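Local coordinates for protein ABC-type phosphate transport system, periplasmic component (Lactobacillus brevis, PDB 4ECF) that probably binds phosphate as the solute-binding component of the PstSACB ABC transporter, which imports it across the cytoplasmic membrane, at residues 14-19 with 174-179; 24-27 with 33-36; 53-58 with 222-227. All blocks are in the same frame, centred on the assembly; numbering follows the deposited sequence.

Interaction 1: residues 14-19 with 174-179; sequences LQPLVE and AFSYVN. With EDO (1,2-ethanediol), chain I; ACT (acetate ion), chain C.
Pro16, in the first turn of helix 15-28, meets Tyr177 and Ser176 of the short 3-10 turn that follows strand 169-174. The two side chains Pro16 and Tyr177 cross at about a right angle. Tyr177 CG is anti to its carbonyl carbon (chi1 -77°), and although CB does not point straight at the helix, the ring carries the tip over to it. From CB outward, CD2 and CE2 lie beneath the bound acetate, which covers one face of the ring and whose methyl carbon CH3 is 3.9 Å from Tyr177 CE2. On the other side of the ring axis, Tyr177 CE1 packs obliquely on Pro16 CG at 3.8 Å, and CZ stays close to the same carbon. The acetate oxygen OXT sits over the ring centre, 3.9 Å above its plane. At the tip, Tyr177 OH passes Pro16 CG and CD and comes to 3.5 Å from C2 of a bound ethanediol, while its hydrogen bond goes to the carbonyl oxygen of Thr12. Proline suits the first turn of a helix, where an amide hydrogen is not needed for the helical pattern, and its compact ring offers carbon to the tyrosine. Ser176 OG approaches Pro16 CG at 4.1 Å. Acetate and ethanediol probably come from the crystallisation liquor; the acetate is hydrogen-bonded to Arg160 of helix 156-165. Ethanediol O2 gives a hydrogen bond of 2.7 Å to Glu19 OE1. One helical turn apart, Gln15 NE2 donates to Glu19 OE2 at 3.0 Å, meeting it from above the carboxylate plane. The contact is a small surface bridge: Leu14 and Val18 turn inward to strand 205-213, Tyr177 leans on Ser156, and Phe175 and Val178 rest on strand 73-87.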
loop_
_atom_site.group_PDB
_atom_site.type_symbol
_atom_site.label_atom_id
_atom_site.label_comp_id
_atom_site.label_asym_id
_atom_site.label_seq_id
_atom_site.Cartn_x
_atom_site.Cartn_y
_atom_site.Cartn_z
ATOM N N LEU A 14 2.536 1.041 4.377
ATOM C CA LEU A 14 3.923 0.844 4.748
ATOM C C LEU A 14 4.092 0.931 6.290
ATOM O O LEU A 14 5.051 0.419 6.870
ATOM C CB LEU A 14 4.754 1.922 4.069
ATOM C CG LEU A 14 6.276 1.862 4.152
ATOM C CD1 LEU A 14 6.878 0.455 4.011
ATOM C CD2 LEU A 14 6.871 2.878 3.167
ATOM N N GLN A 15 3.095 1.507 6.938
ATOM C CA GLN A 15 3.142 1.772 8.351
ATOM C C GLN A 15 3.511 0.523 9.169
ATOM O O GLN A 15 4.330 0.601 10.105
ATOM C CB GLN A 15 1.823 2.365 8.813
ATOM C CG GLN A 15 1.871 2.889 10.243
ATOM C CD GLN A 15 0.596 3.602 10.645
ATOM O OE1 GLN A 15 -0.249 3.928 9.806
ATOM N NE2 GLN A 15 0.471 3.883 11.948
ATOM N N PRO A 16 2.917 -0.639 8.863
ATOM C CA PRO A 16 3.245 -1.803 9.723
ATOM C C PRO A 16 4.722 -2.178 9.667
ATOM O O PRO A 16 5.305 -2.574 10.695
ATOM C CB PRO A 16 2.355 -2.929 9.139
ATOM C CG PRO A 16 1.236 -2.206 8.431
ATOM C CD PRO A 16 1.838 -0.949 7.899
ATOM N N LEU A 17 5.318 -2.102 8.491
ATOM C CA LEU A 17 6.756 -2.421 8.371
ATOM C C LEU A 17 7.635 -1.366 9.108
ATOM O O LEU A 17 8.620 -1.713 9.809
ATOM C CB LEU A 17 7.185 -2.500 6.905
ATOM C CG LEU A 17 8.667 -2.704 6.627
ATOM C CD1 LEU A 17 9.182 -3.966 7.336
ATOM C CD2 LEU A 17 8.919 -2.762 5.108
ATOM N N VAL A 18 7.295 -0.098 8.962
ATOM C CA VAL A 18 8.050 0.979 9.625
ATOM C C VAL A 18 7.928 0.883 11.150
ATOM O O VAL A 18 8.893 1.018 11.880
ATOM C CB VAL A 18 7.735 2.380 9.042
ATOM C CG1 VAL A 18 8.587 3.411 9.764
ATOM C CG2 VAL A 18 7.992 2.402 7.528
ATOM N N GLU A 19 6.735 0.570 11.635
ATOM C CA GLU A 19 6.533 0.389 13.055
ATOM C C GLU A 19 7.321 -0.819 13.586
ATOM O O GLU A 19 7.934 -0.779 14.654
ATOM C CB GLU A 19 5.048 0.213 13.381
ATOM C CG GLU A 19 4.288 1.493 13.233
ATOM C CD GLU A 19 2.819 1.363 13.539
ATOM O OE1 GLU A 19 2.304 0.232 13.446
ATOM O OE2 GLU A 19 2.200 2.408 13.843
ATOM N N ALA A 174 -3.682 -3.108 1.167
ATOM C CA ALA A 174 -2.360 -3.775 1.087
ATOM C C ALA A 174 -2.438 -5.215 1.637
ATOM O O ALA A 174 -3.134 -5.480 2.597
ATOM C CB ALA A 174 -1.324 -2.945 1.861
ATOM N N PHE A 175 -1.658 -6.145 1.051
ATOM C CA PHE A 175 -1.667 -7.555 1.439
ATOM C C PHE A 175 -1.561 -7.865 2.968
ATOM O O PHE A 175 -2.318 -8.707 3.495
ATOM C CB PHE A 175 -0.508 -8.300 0.733
ATOM C CG PHE A 175 -0.740 -8.671 -0.724
ATOM C CD1 PHE A 175 -1.786 -8.174 -1.491
ATOM C CD2 PHE A 175 0.190 -9.472 -1.363
ATOM C CE1 PHE A 175 -1.922 -8.532 -2.825
ATOM C CE2 PHE A 175 0.037 -9.842 -2.700
ATOM C CZ PHE A 175 -0.996 -9.352 -3.421
ATOM N N SER A 176 -0.728 -7.140 3.669
ATOM C CA SER A 176 -0.573 -7.418 5.126
ATOM C C SER A 176 -1.863 -7.263 5.938
ATOM O O SER A 176 -2.070 -7.938 6.982
ATOM C CB SER A 176 0.448 -6.502 5.756
ATOM O OG SER A 176 -0.180 -5.341 6.254
ATOM N N TYR A 177 -2.729 -6.358 5.479
ATOM C CA TYR A 177 -3.925 -6.101 6.226
ATOM C C TYR A 177 -4.956 -7.199 6.061
ATOM O O TYR A 177 -5.924 -7.243 6.797
ATOM C CB TYR A 177 -4.544 -4.748 5.826
ATOM C CG TYR A 177 -3.838 -3.525 6.409
ATOM C CD1 TYR A 177 -2.667 -3.006 5.837
ATOM C CD2 TYR A 177 -4.318 -2.915 7.573
ATOM C CE1 TYR A 177 -2.005 -1.934 6.395
ATOM C CE2 TYR A 177 -3.669 -1.824 8.128
ATOM C CZ TYR A 177 -2.497 -1.334 7.560
ATOM O OH TYR A 177 -1.928 -0.211 8.131
ATOM N N VAL A 178 -4.794 -8.074 5.067
ATOM C CA VAL A 178 -5.785 -9.115 4.879
ATOM C C VAL A 178 -5.756 -10.077 6.078
ATOM O O VAL A 178 -4.676 -10.516 6.465
ATOM C CB VAL A 178 -5.563 -9.897 3.548
ATOM C CG1 VAL A 178 -6.546 -11.056 3.461
ATOM C CG2 VAL A 178 -5.690 -8.951 2.340
ATOM N N ASN A 179 -6.924 -10.338 6.651
ATOM C CA ASN A 179 -7.108 -11.302 7.742
ATOM C C ASN A 179 -8.476 -11.983 7.638
ATOM O O ASN A 179 -9.226 -11.736 6.682
ATOM C CB ASN A 179 -6.874 -10.634 9.129
ATOM C CG ASN A 179 -7.971 -9.636 9.543
ATOM O OD1 ASN A 179 -9.089 -9.666 9.056
ATOM N ND2 ASN A 179 -7.637 -8.764 10.495
HETATM C C1 EDO I . -1.429 0.583 12.086
HETATM O O1 EDO I . -2.695 -0.044 11.843
HETATM C C2 EDO I . -0.365 -0.080 11.222
HETATM O O2 EDO I . 0.395 -1.031 11.981
HETATM C C ACT C . -1.977 -4.919 10.084
HETATM O O ACT C . -2.775 -5.880 10.045
HETATM O OXT ACT C . -1.044 -4.848 9.261
HETATM C CH3 ACT C . -2.164 -3.849 11.125
#

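Interaction 2: residues 24-27 with 33-36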
loop_
_atom_site.group_PDB
_atom_site.type_symbol
_atom_site.label_atom_id
_atom_site.label_comp_id
_atom_site.label_asym_id
_atom_site.label_seq_id
_atom_site.Cartn_x
_atom_site.Cartn_y
_atom_site.Cartn_z
ATOM N N GLN A 24 12.069 -2.768 16.545
ATOM C CA GLN A 24 13.204 -3.655 16.565
ATOM C C GLN A 24 14.519 -2.862 16.651
ATOM O O GLN A 24 15.374 -3.181 17.462
ATOM C CB GLN A 24 13.157 -4.603 15.374
ATOM C CG GLN A 24 14.151 -5.749 15.507
ATOM C CD GLN A 24 13.942 -6.807 14.470
ATOM O OE1 GLN A 24 14.741 -6.925 13.525
ATOM N NE2 GLN A 24 12.879 -7.580 14.629
ATOM N N TYR A 25 14.642 -1.814 15.840
ATOM C CA TYR A 25 15.827 -0.969 15.847
ATOM C C TYR A 25 16.054 -0.363 17.238
ATOM O O TYR A 25 17.138 -0.430 17.799
ATOM C CB TYR A 25 15.669 0.165 14.819
ATOM C CG TYR A 25 16.948 0.955 14.700
ATOM C CD1 TYR A 25 17.265 1.976 15.593
ATOM C CD2 TYR A 25 17.901 0.616 13.770
ATOM C CE1 TYR A 25 18.472 2.656 15.519
ATOM C CE2 TYR A 25 19.096 1.303 13.693
ATOM C CZ TYR A 25 19.386 2.311 14.573
ATOM O OH TYR A 25 20.613 2.993 14.511
ATOM N N THR A 26 15.001 0.203 17.821
ATOM C CA THR A 26 15.176 0.904 19.104
ATOM C C THR A 26 15.516 -0.050 20.257
ATOM O O THR A 26 16.235 0.320 21.202
ATOM C CB THR A 26 14.006 1.815 19.494
ATOM O OG1 THR A 26 12.795 1.098 19.629
ATOM C CG2 THR A 26 13.851 2.994 18.477
ATOM N N GLY A 27 15.016 -1.282 20.191
ATOM C CA GLY A 27 15.360 -2.277 21.219
ATOM C C GLY A 27 16.777 -2.786 21.068
ATOM O O GLY A 27 17.335 -3.353 21.995
ATOM N N PHE A 33 14.787 6.586 19.610
ATOM C CA PHE A 33 13.335 6.684 19.594
ATOM C C PHE A 33 12.881 6.935 18.175
ATOM O O PHE A 33 13.396 7.832 17.516
ATOM C CB PHE A 33 12.868 7.857 20.468
ATOM C CG PHE A 33 13.292 7.733 21.896
ATOM C CD1 PHE A 33 14.552 8.183 22.285
ATOM C CD2 PHE A 33 12.474 7.106 22.830
ATOM C CE1 PHE A 33 14.987 8.039 23.608
ATOM C CE2 PHE A 33 12.900 6.967 24.156
ATOM C CZ PHE A 33 14.153 7.431 24.533
ATOM N N ILE A 34 11.940 6.125 17.689
ATOM C CA ILE A 34 11.428 6.272 16.341
ATOM C C ILE A 34 9.915 6.316 16.436
ATOM O O ILE A 34 9.270 5.317 16.774
ATOM C CB ILE A 34 11.899 5.118 15.410
ATOM C CG1 ILE A 34 13.452 5.097 15.384
ATOM C CG2 ILE A 34 11.283 5.254 14.012
ATOM C CD1 ILE A 34 13.998 3.897 14.640
ATOM N N ASN A 35 9.359 7.464 16.052
ATOM C CA ASN A 35 7.931 7.718 16.138
ATOM C C ASN A 35 7.359 7.539 14.760
ATOM O O ASN A 35 7.877 8.087 13.818
ATOM C CB ASN A 35 7.720 9.139 16.593
ATOM C CG ASN A 35 8.308 9.388 17.944
ATOM O OD1 ASN A 35 7.805 8.885 18.935
ATOM N ND2 ASN A 35 9.426 10.114 17.985
ATOM N N VAL A 36 6.291 6.752 14.637
ATOM C CA VAL A 36 5.718 6.434 13.325
ATOM C C VAL A 36 4.246 6.833 13.351
ATOM O O VAL A 36 3.518 6.547 14.325
ATOM C CB VAL A 36 5.841 4.925 13.012
ATOM C CG1 VAL A 36 5.415 4.656 11.590
ATOM C CG2 VAL A 36 7.280 4.445 13.205
#
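Apolar packing of Thr26 and Tyr25 on Ile34 makes up this contact. Ile34 CG1 stands anti to the carbonyl carbon (chi1 -58°), and the chain runs on extended to put CD1 between the two helix residues. Thr26 touches with its methyl alone: CG2 lies 3.8 Å from Ile34 CG1. The Tyr25 and Ile34 side chains cross at about a right angle, with Tyr25 CD1 3.9 Å from Ile34 CD1. The branched isoleucine suits the place because it meets both helix residues through CG1 and CD1; the tyrosine adds CB and the near side of its ring, met obliquely by Ile34 CD1. Helix 15-28 and strand 32-39 belong to a beta-alpha-beta unit begun by strand 4-10, whose two strands are parallel; the contact seats the end of the helix on the second of them. Contact with backbone comes next: Thr26 CG2 also rests 3.8 Å from Ile34 N and 3.9 Å from Phe33 N. Thr26 OG1 makes weak hydrogen bonds to the carbonyls of Gly22 and Glu23, which suits a threonine whose hydroxyl can bond within the helix while its methyl packs on the strand. Around the Tyr25 ring, His29 stacks and Tyr226 of helix 218-228 meets it edge-to-face.

Interaction 3: residues 53-58 with 222-227; sequences VQIGNS and AFITYV
Ile55, on strand 55-58, reaches helix 218-228 through a single methyl, CD1, which touches both Ile224 and Phe223. The contact is wholly apolar and all three residues are buried. In the aliphatic part, Ile55 and Ile224 extend toward each other tip to tip, Ile55 CD1 lying 3.9 Å from Ile224 CG1 and 4.1 Å from Ile224 CD1. Each isoleucine has CG1 anti to its carbonyl carbon and an extended end, the Ile55 chi2 being 178°; this length lets the pair span backbones whose nearest CA atoms, those of Ile55 and Ile224, are 9.2 Å apart. The aliphatic-aromatic part involves the same methyl: it comes to the edge of the Phe223 ring, near the ring plane, with Ile55 CD1 4.0 Å from Phe223 CD2. These two side chains cross at about a right angle. One face of that ring is occupied from within the helix, by Val227 CG2 one turn on, 3.7 Å above the plane and offset toward the rim. Long, beta-branched isoleucines and a flat phenylalanine suit such a place, where a helix must lie on a sheet without polar groups between them. Val227 N bonds to Phe223 O, which ties together the two residues of the ring-face contact. Strand 55-58 runs parallel to strand 4-10 and antiparallel to strand 205-213; Ile55 also touches Ala8 and Leu210 of these neighbours, and Ile224 packs on Thr212. Helix 218-228 thus packs against this part of the sheet, with helix 15-28 beside it, where Val227 meets Ala21 and Ala222 meets Tyr25.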
loop_
_atom_site.group_PDB
_atom_site.type_symbol
_atom_site.label_atom_id
_atom_site.label_comp_id
_atom_site.label_asym_id
_atom_site.label_seq_id
_atom_site.Cartn_x
_atom_site.Cartn_y
_atom_site.Cartn_z
ATOM N N VAL A 53 8.946 16.539 9.054
ATOM C CA VAL A 53 9.252 15.210 9.601
ATOM C C VAL A 53 10.611 14.789 9.055
ATOM O O VAL A 53 11.148 15.447 8.180
ATOM C CB VAL A 53 8.206 14.153 9.142
ATOM C CG1 VAL A 53 6.776 14.446 9.674
ATOM C CG2 VAL A 53 8.158 14.011 7.619
ATOM N N GLN A 54 11.144 13.684 9.568
ATOM C CA GLN A 54 12.434 13.194 9.082
ATOM C C GLN A 54 12.288 12.258 7.866
ATOM O O GLN A 54 13.195 12.136 7.065
ATOM C CB GLN A 54 13.178 12.503 10.204
ATOM C CG GLN A 54 13.799 13.484 11.220
ATOM C CD GLN A 54 12.737 14.219 12.014
ATOM O OE1 GLN A 54 11.875 13.602 12.630
ATOM N NE2 GLN A 54 12.754 15.563 11.951
ATOM N N ILE A 55 11.228 11.456 7.854
ATOM C CA ILE A 55 10.953 10.450 6.790
ATOM C C ILE A 55 9.504 10.559 6.358
ATOM O O ILE A 55 8.615 10.582 7.187
ATOM C CB ILE A 55 11.226 9.012 7.277
ATOM C CG1 ILE A 55 12.687 8.865 7.661
ATOM C CG2 ILE A 55 10.823 7.999 6.192
ATOM C CD1 ILE A 55 13.073 7.500 8.201
ATOM N N GLY A 56 9.294 10.630 5.032
ATOM C CA GLY A 56 7.977 10.530 4.426
ATOM C C GLY A 56 7.799 9.145 3.864
ATOM O O GLY A 56 8.563 8.695 2.992
ATOM N N ASN A 57 6.838 8.417 4.392
ATOM C CA ASN A 57 6.541 7.048 3.972
ATOM C C ASN A 57 5.572 7.104 2.807
ATOM O O ASN A 57 4.478 7.674 2.961
ATOM C CB ASN A 57 5.888 6.310 5.144
ATOM C CG ASN A 57 6.791 6.143 6.370
ATOM O OD1 ASN A 57 8.030 6.294 6.313
ATOM N ND2 ASN A 57 6.167 5.839 7.491
ATOM N N SER A 58 5.931 6.496 1.680
ATOM C CA SER A 58 5.148 6.638 0.461
ATOM C C SER A 58 5.080 5.324 -0.336
ATOM O O SER A 58 6.098 4.636 -0.500
ATOM C CB SER A 58 5.764 7.706 -0.412
ATOM O OG SER A 58 5.102 7.880 -1.668
ATOM N N ALA A 222 20.796 6.031 9.729
ATOM C CA ALA A 222 21.032 4.727 10.306
ATOM C C ALA A 222 19.830 3.809 10.212
ATOM O O ALA A 222 19.961 2.631 9.888
ATOM C CB ALA A 222 21.513 4.843 11.751
ATOM N N PHE A 223 18.639 4.342 10.494
ATOM C CA PHE A 223 17.449 3.533 10.423
ATOM C C PHE A 223 17.149 3.074 8.993
ATOM O O PHE A 223 16.780 1.910 8.765
ATOM C CB PHE A 223 16.274 4.313 10.983
ATOM C CG PHE A 223 14.959 3.597 10.919
ATOM C CD1 PHE A 223 14.796 2.358 11.505
ATOM C CD2 PHE A 223 13.862 4.205 10.337
ATOM C CE1 PHE A 223 13.581 1.718 11.478
ATOM C CE2 PHE A 223 12.642 3.572 10.324
ATOM C CZ PHE A 223 12.499 2.328 10.892
ATOM N N ILE A 224 17.229 3.991 8.039
ATOM C CA ILE A 224 17.009 3.589 6.640
ATOM C C ILE A 224 17.999 2.495 6.216
ATOM O O ILE A 224 17.585 1.456 5.615
ATOM C CB ILE A 224 16.992 4.818 5.694
ATOM C CG1 ILE A 224 15.791 5.711 5.998
ATOM C CG2 ILE A 224 16.939 4.358 4.233
ATOM C CD1 ILE A 224 15.907 7.037 5.287
ATOM N N THR A 225 19.282 2.678 6.526
ATOM C CA THR A 225 20.290 1.652 6.263
ATOM C C THR A 225 19.874 0.284 6.878
ATOM O O THR A 225 19.920 -0.756 6.221
ATOM C CB THR A 225 21.619 2.105 6.799
ATOM O OG1 THR A 225 22.017 3.280 6.074
ATOM C CG2 THR A 225 22.681 1.002 6.678
ATOM N N TYR A 226 19.384 0.328 8.117
ATOM C CA TYR A 226 18.908 -0.874 8.806
ATOM C C TYR A 226 17.747 -1.549 8.092
ATOM O O TYR A 226 17.792 -2.747 7.838
ATOM C CB TYR A 226 18.549 -0.511 10.254
ATOM C CG TYR A 226 18.093 -1.639 11.126
ATOM C CD1 TYR A 226 19.000 -2.403 11.852
ATOM C CD2 TYR A 226 16.754 -1.858 11.340
ATOM C CE1 TYR A 226 18.565 -3.399 12.698
ATOM C CE2 TYR A 226 16.323 -2.860 12.212
ATOM C CZ TYR A 226 17.222 -3.604 12.877
ATOM O OH TYR A 226 16.803 -4.611 13.739
ATOM N N VAL A 227 16.728 -0.771 7.686
ATOM C CA VAL A 227 15.590 -1.313 6.991
ATOM C C VAL A 227 16.011 -1.945 5.642
ATOM O O VAL A 227 15.512 -2.979 5.282
ATOM C CB VAL A 227 14.500 -0.240 6.749
ATOM C CG1 VAL A 227 13.385 -0.783 5.881
ATOM C CG2 VAL A 227 13.958 0.294 8.070
#

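Overall arrangement
Helix 15-28 ties the set together: interaction 1 uses its first turn and interaction 2 its last, with centres about 17 Å apart. Interaction 3 has its centre about 11 Å from that of interaction 2 and about 16 Å from that of interaction 1. Interactions 2 and 3 reach the same mixed sheet and join where Ile34 CD1 packs on Phe223 CD1, 3.6 Å away. Along the chain, interaction 2 is nested within the loop closed by interaction 1 and closes before interaction 3 opens, while the segments of interactions 1 and 3 alternate. Distant parts of the sequence are therefore interwoven in one periplasmic-binding-protein-type fold, consistent with a phosphate receptor.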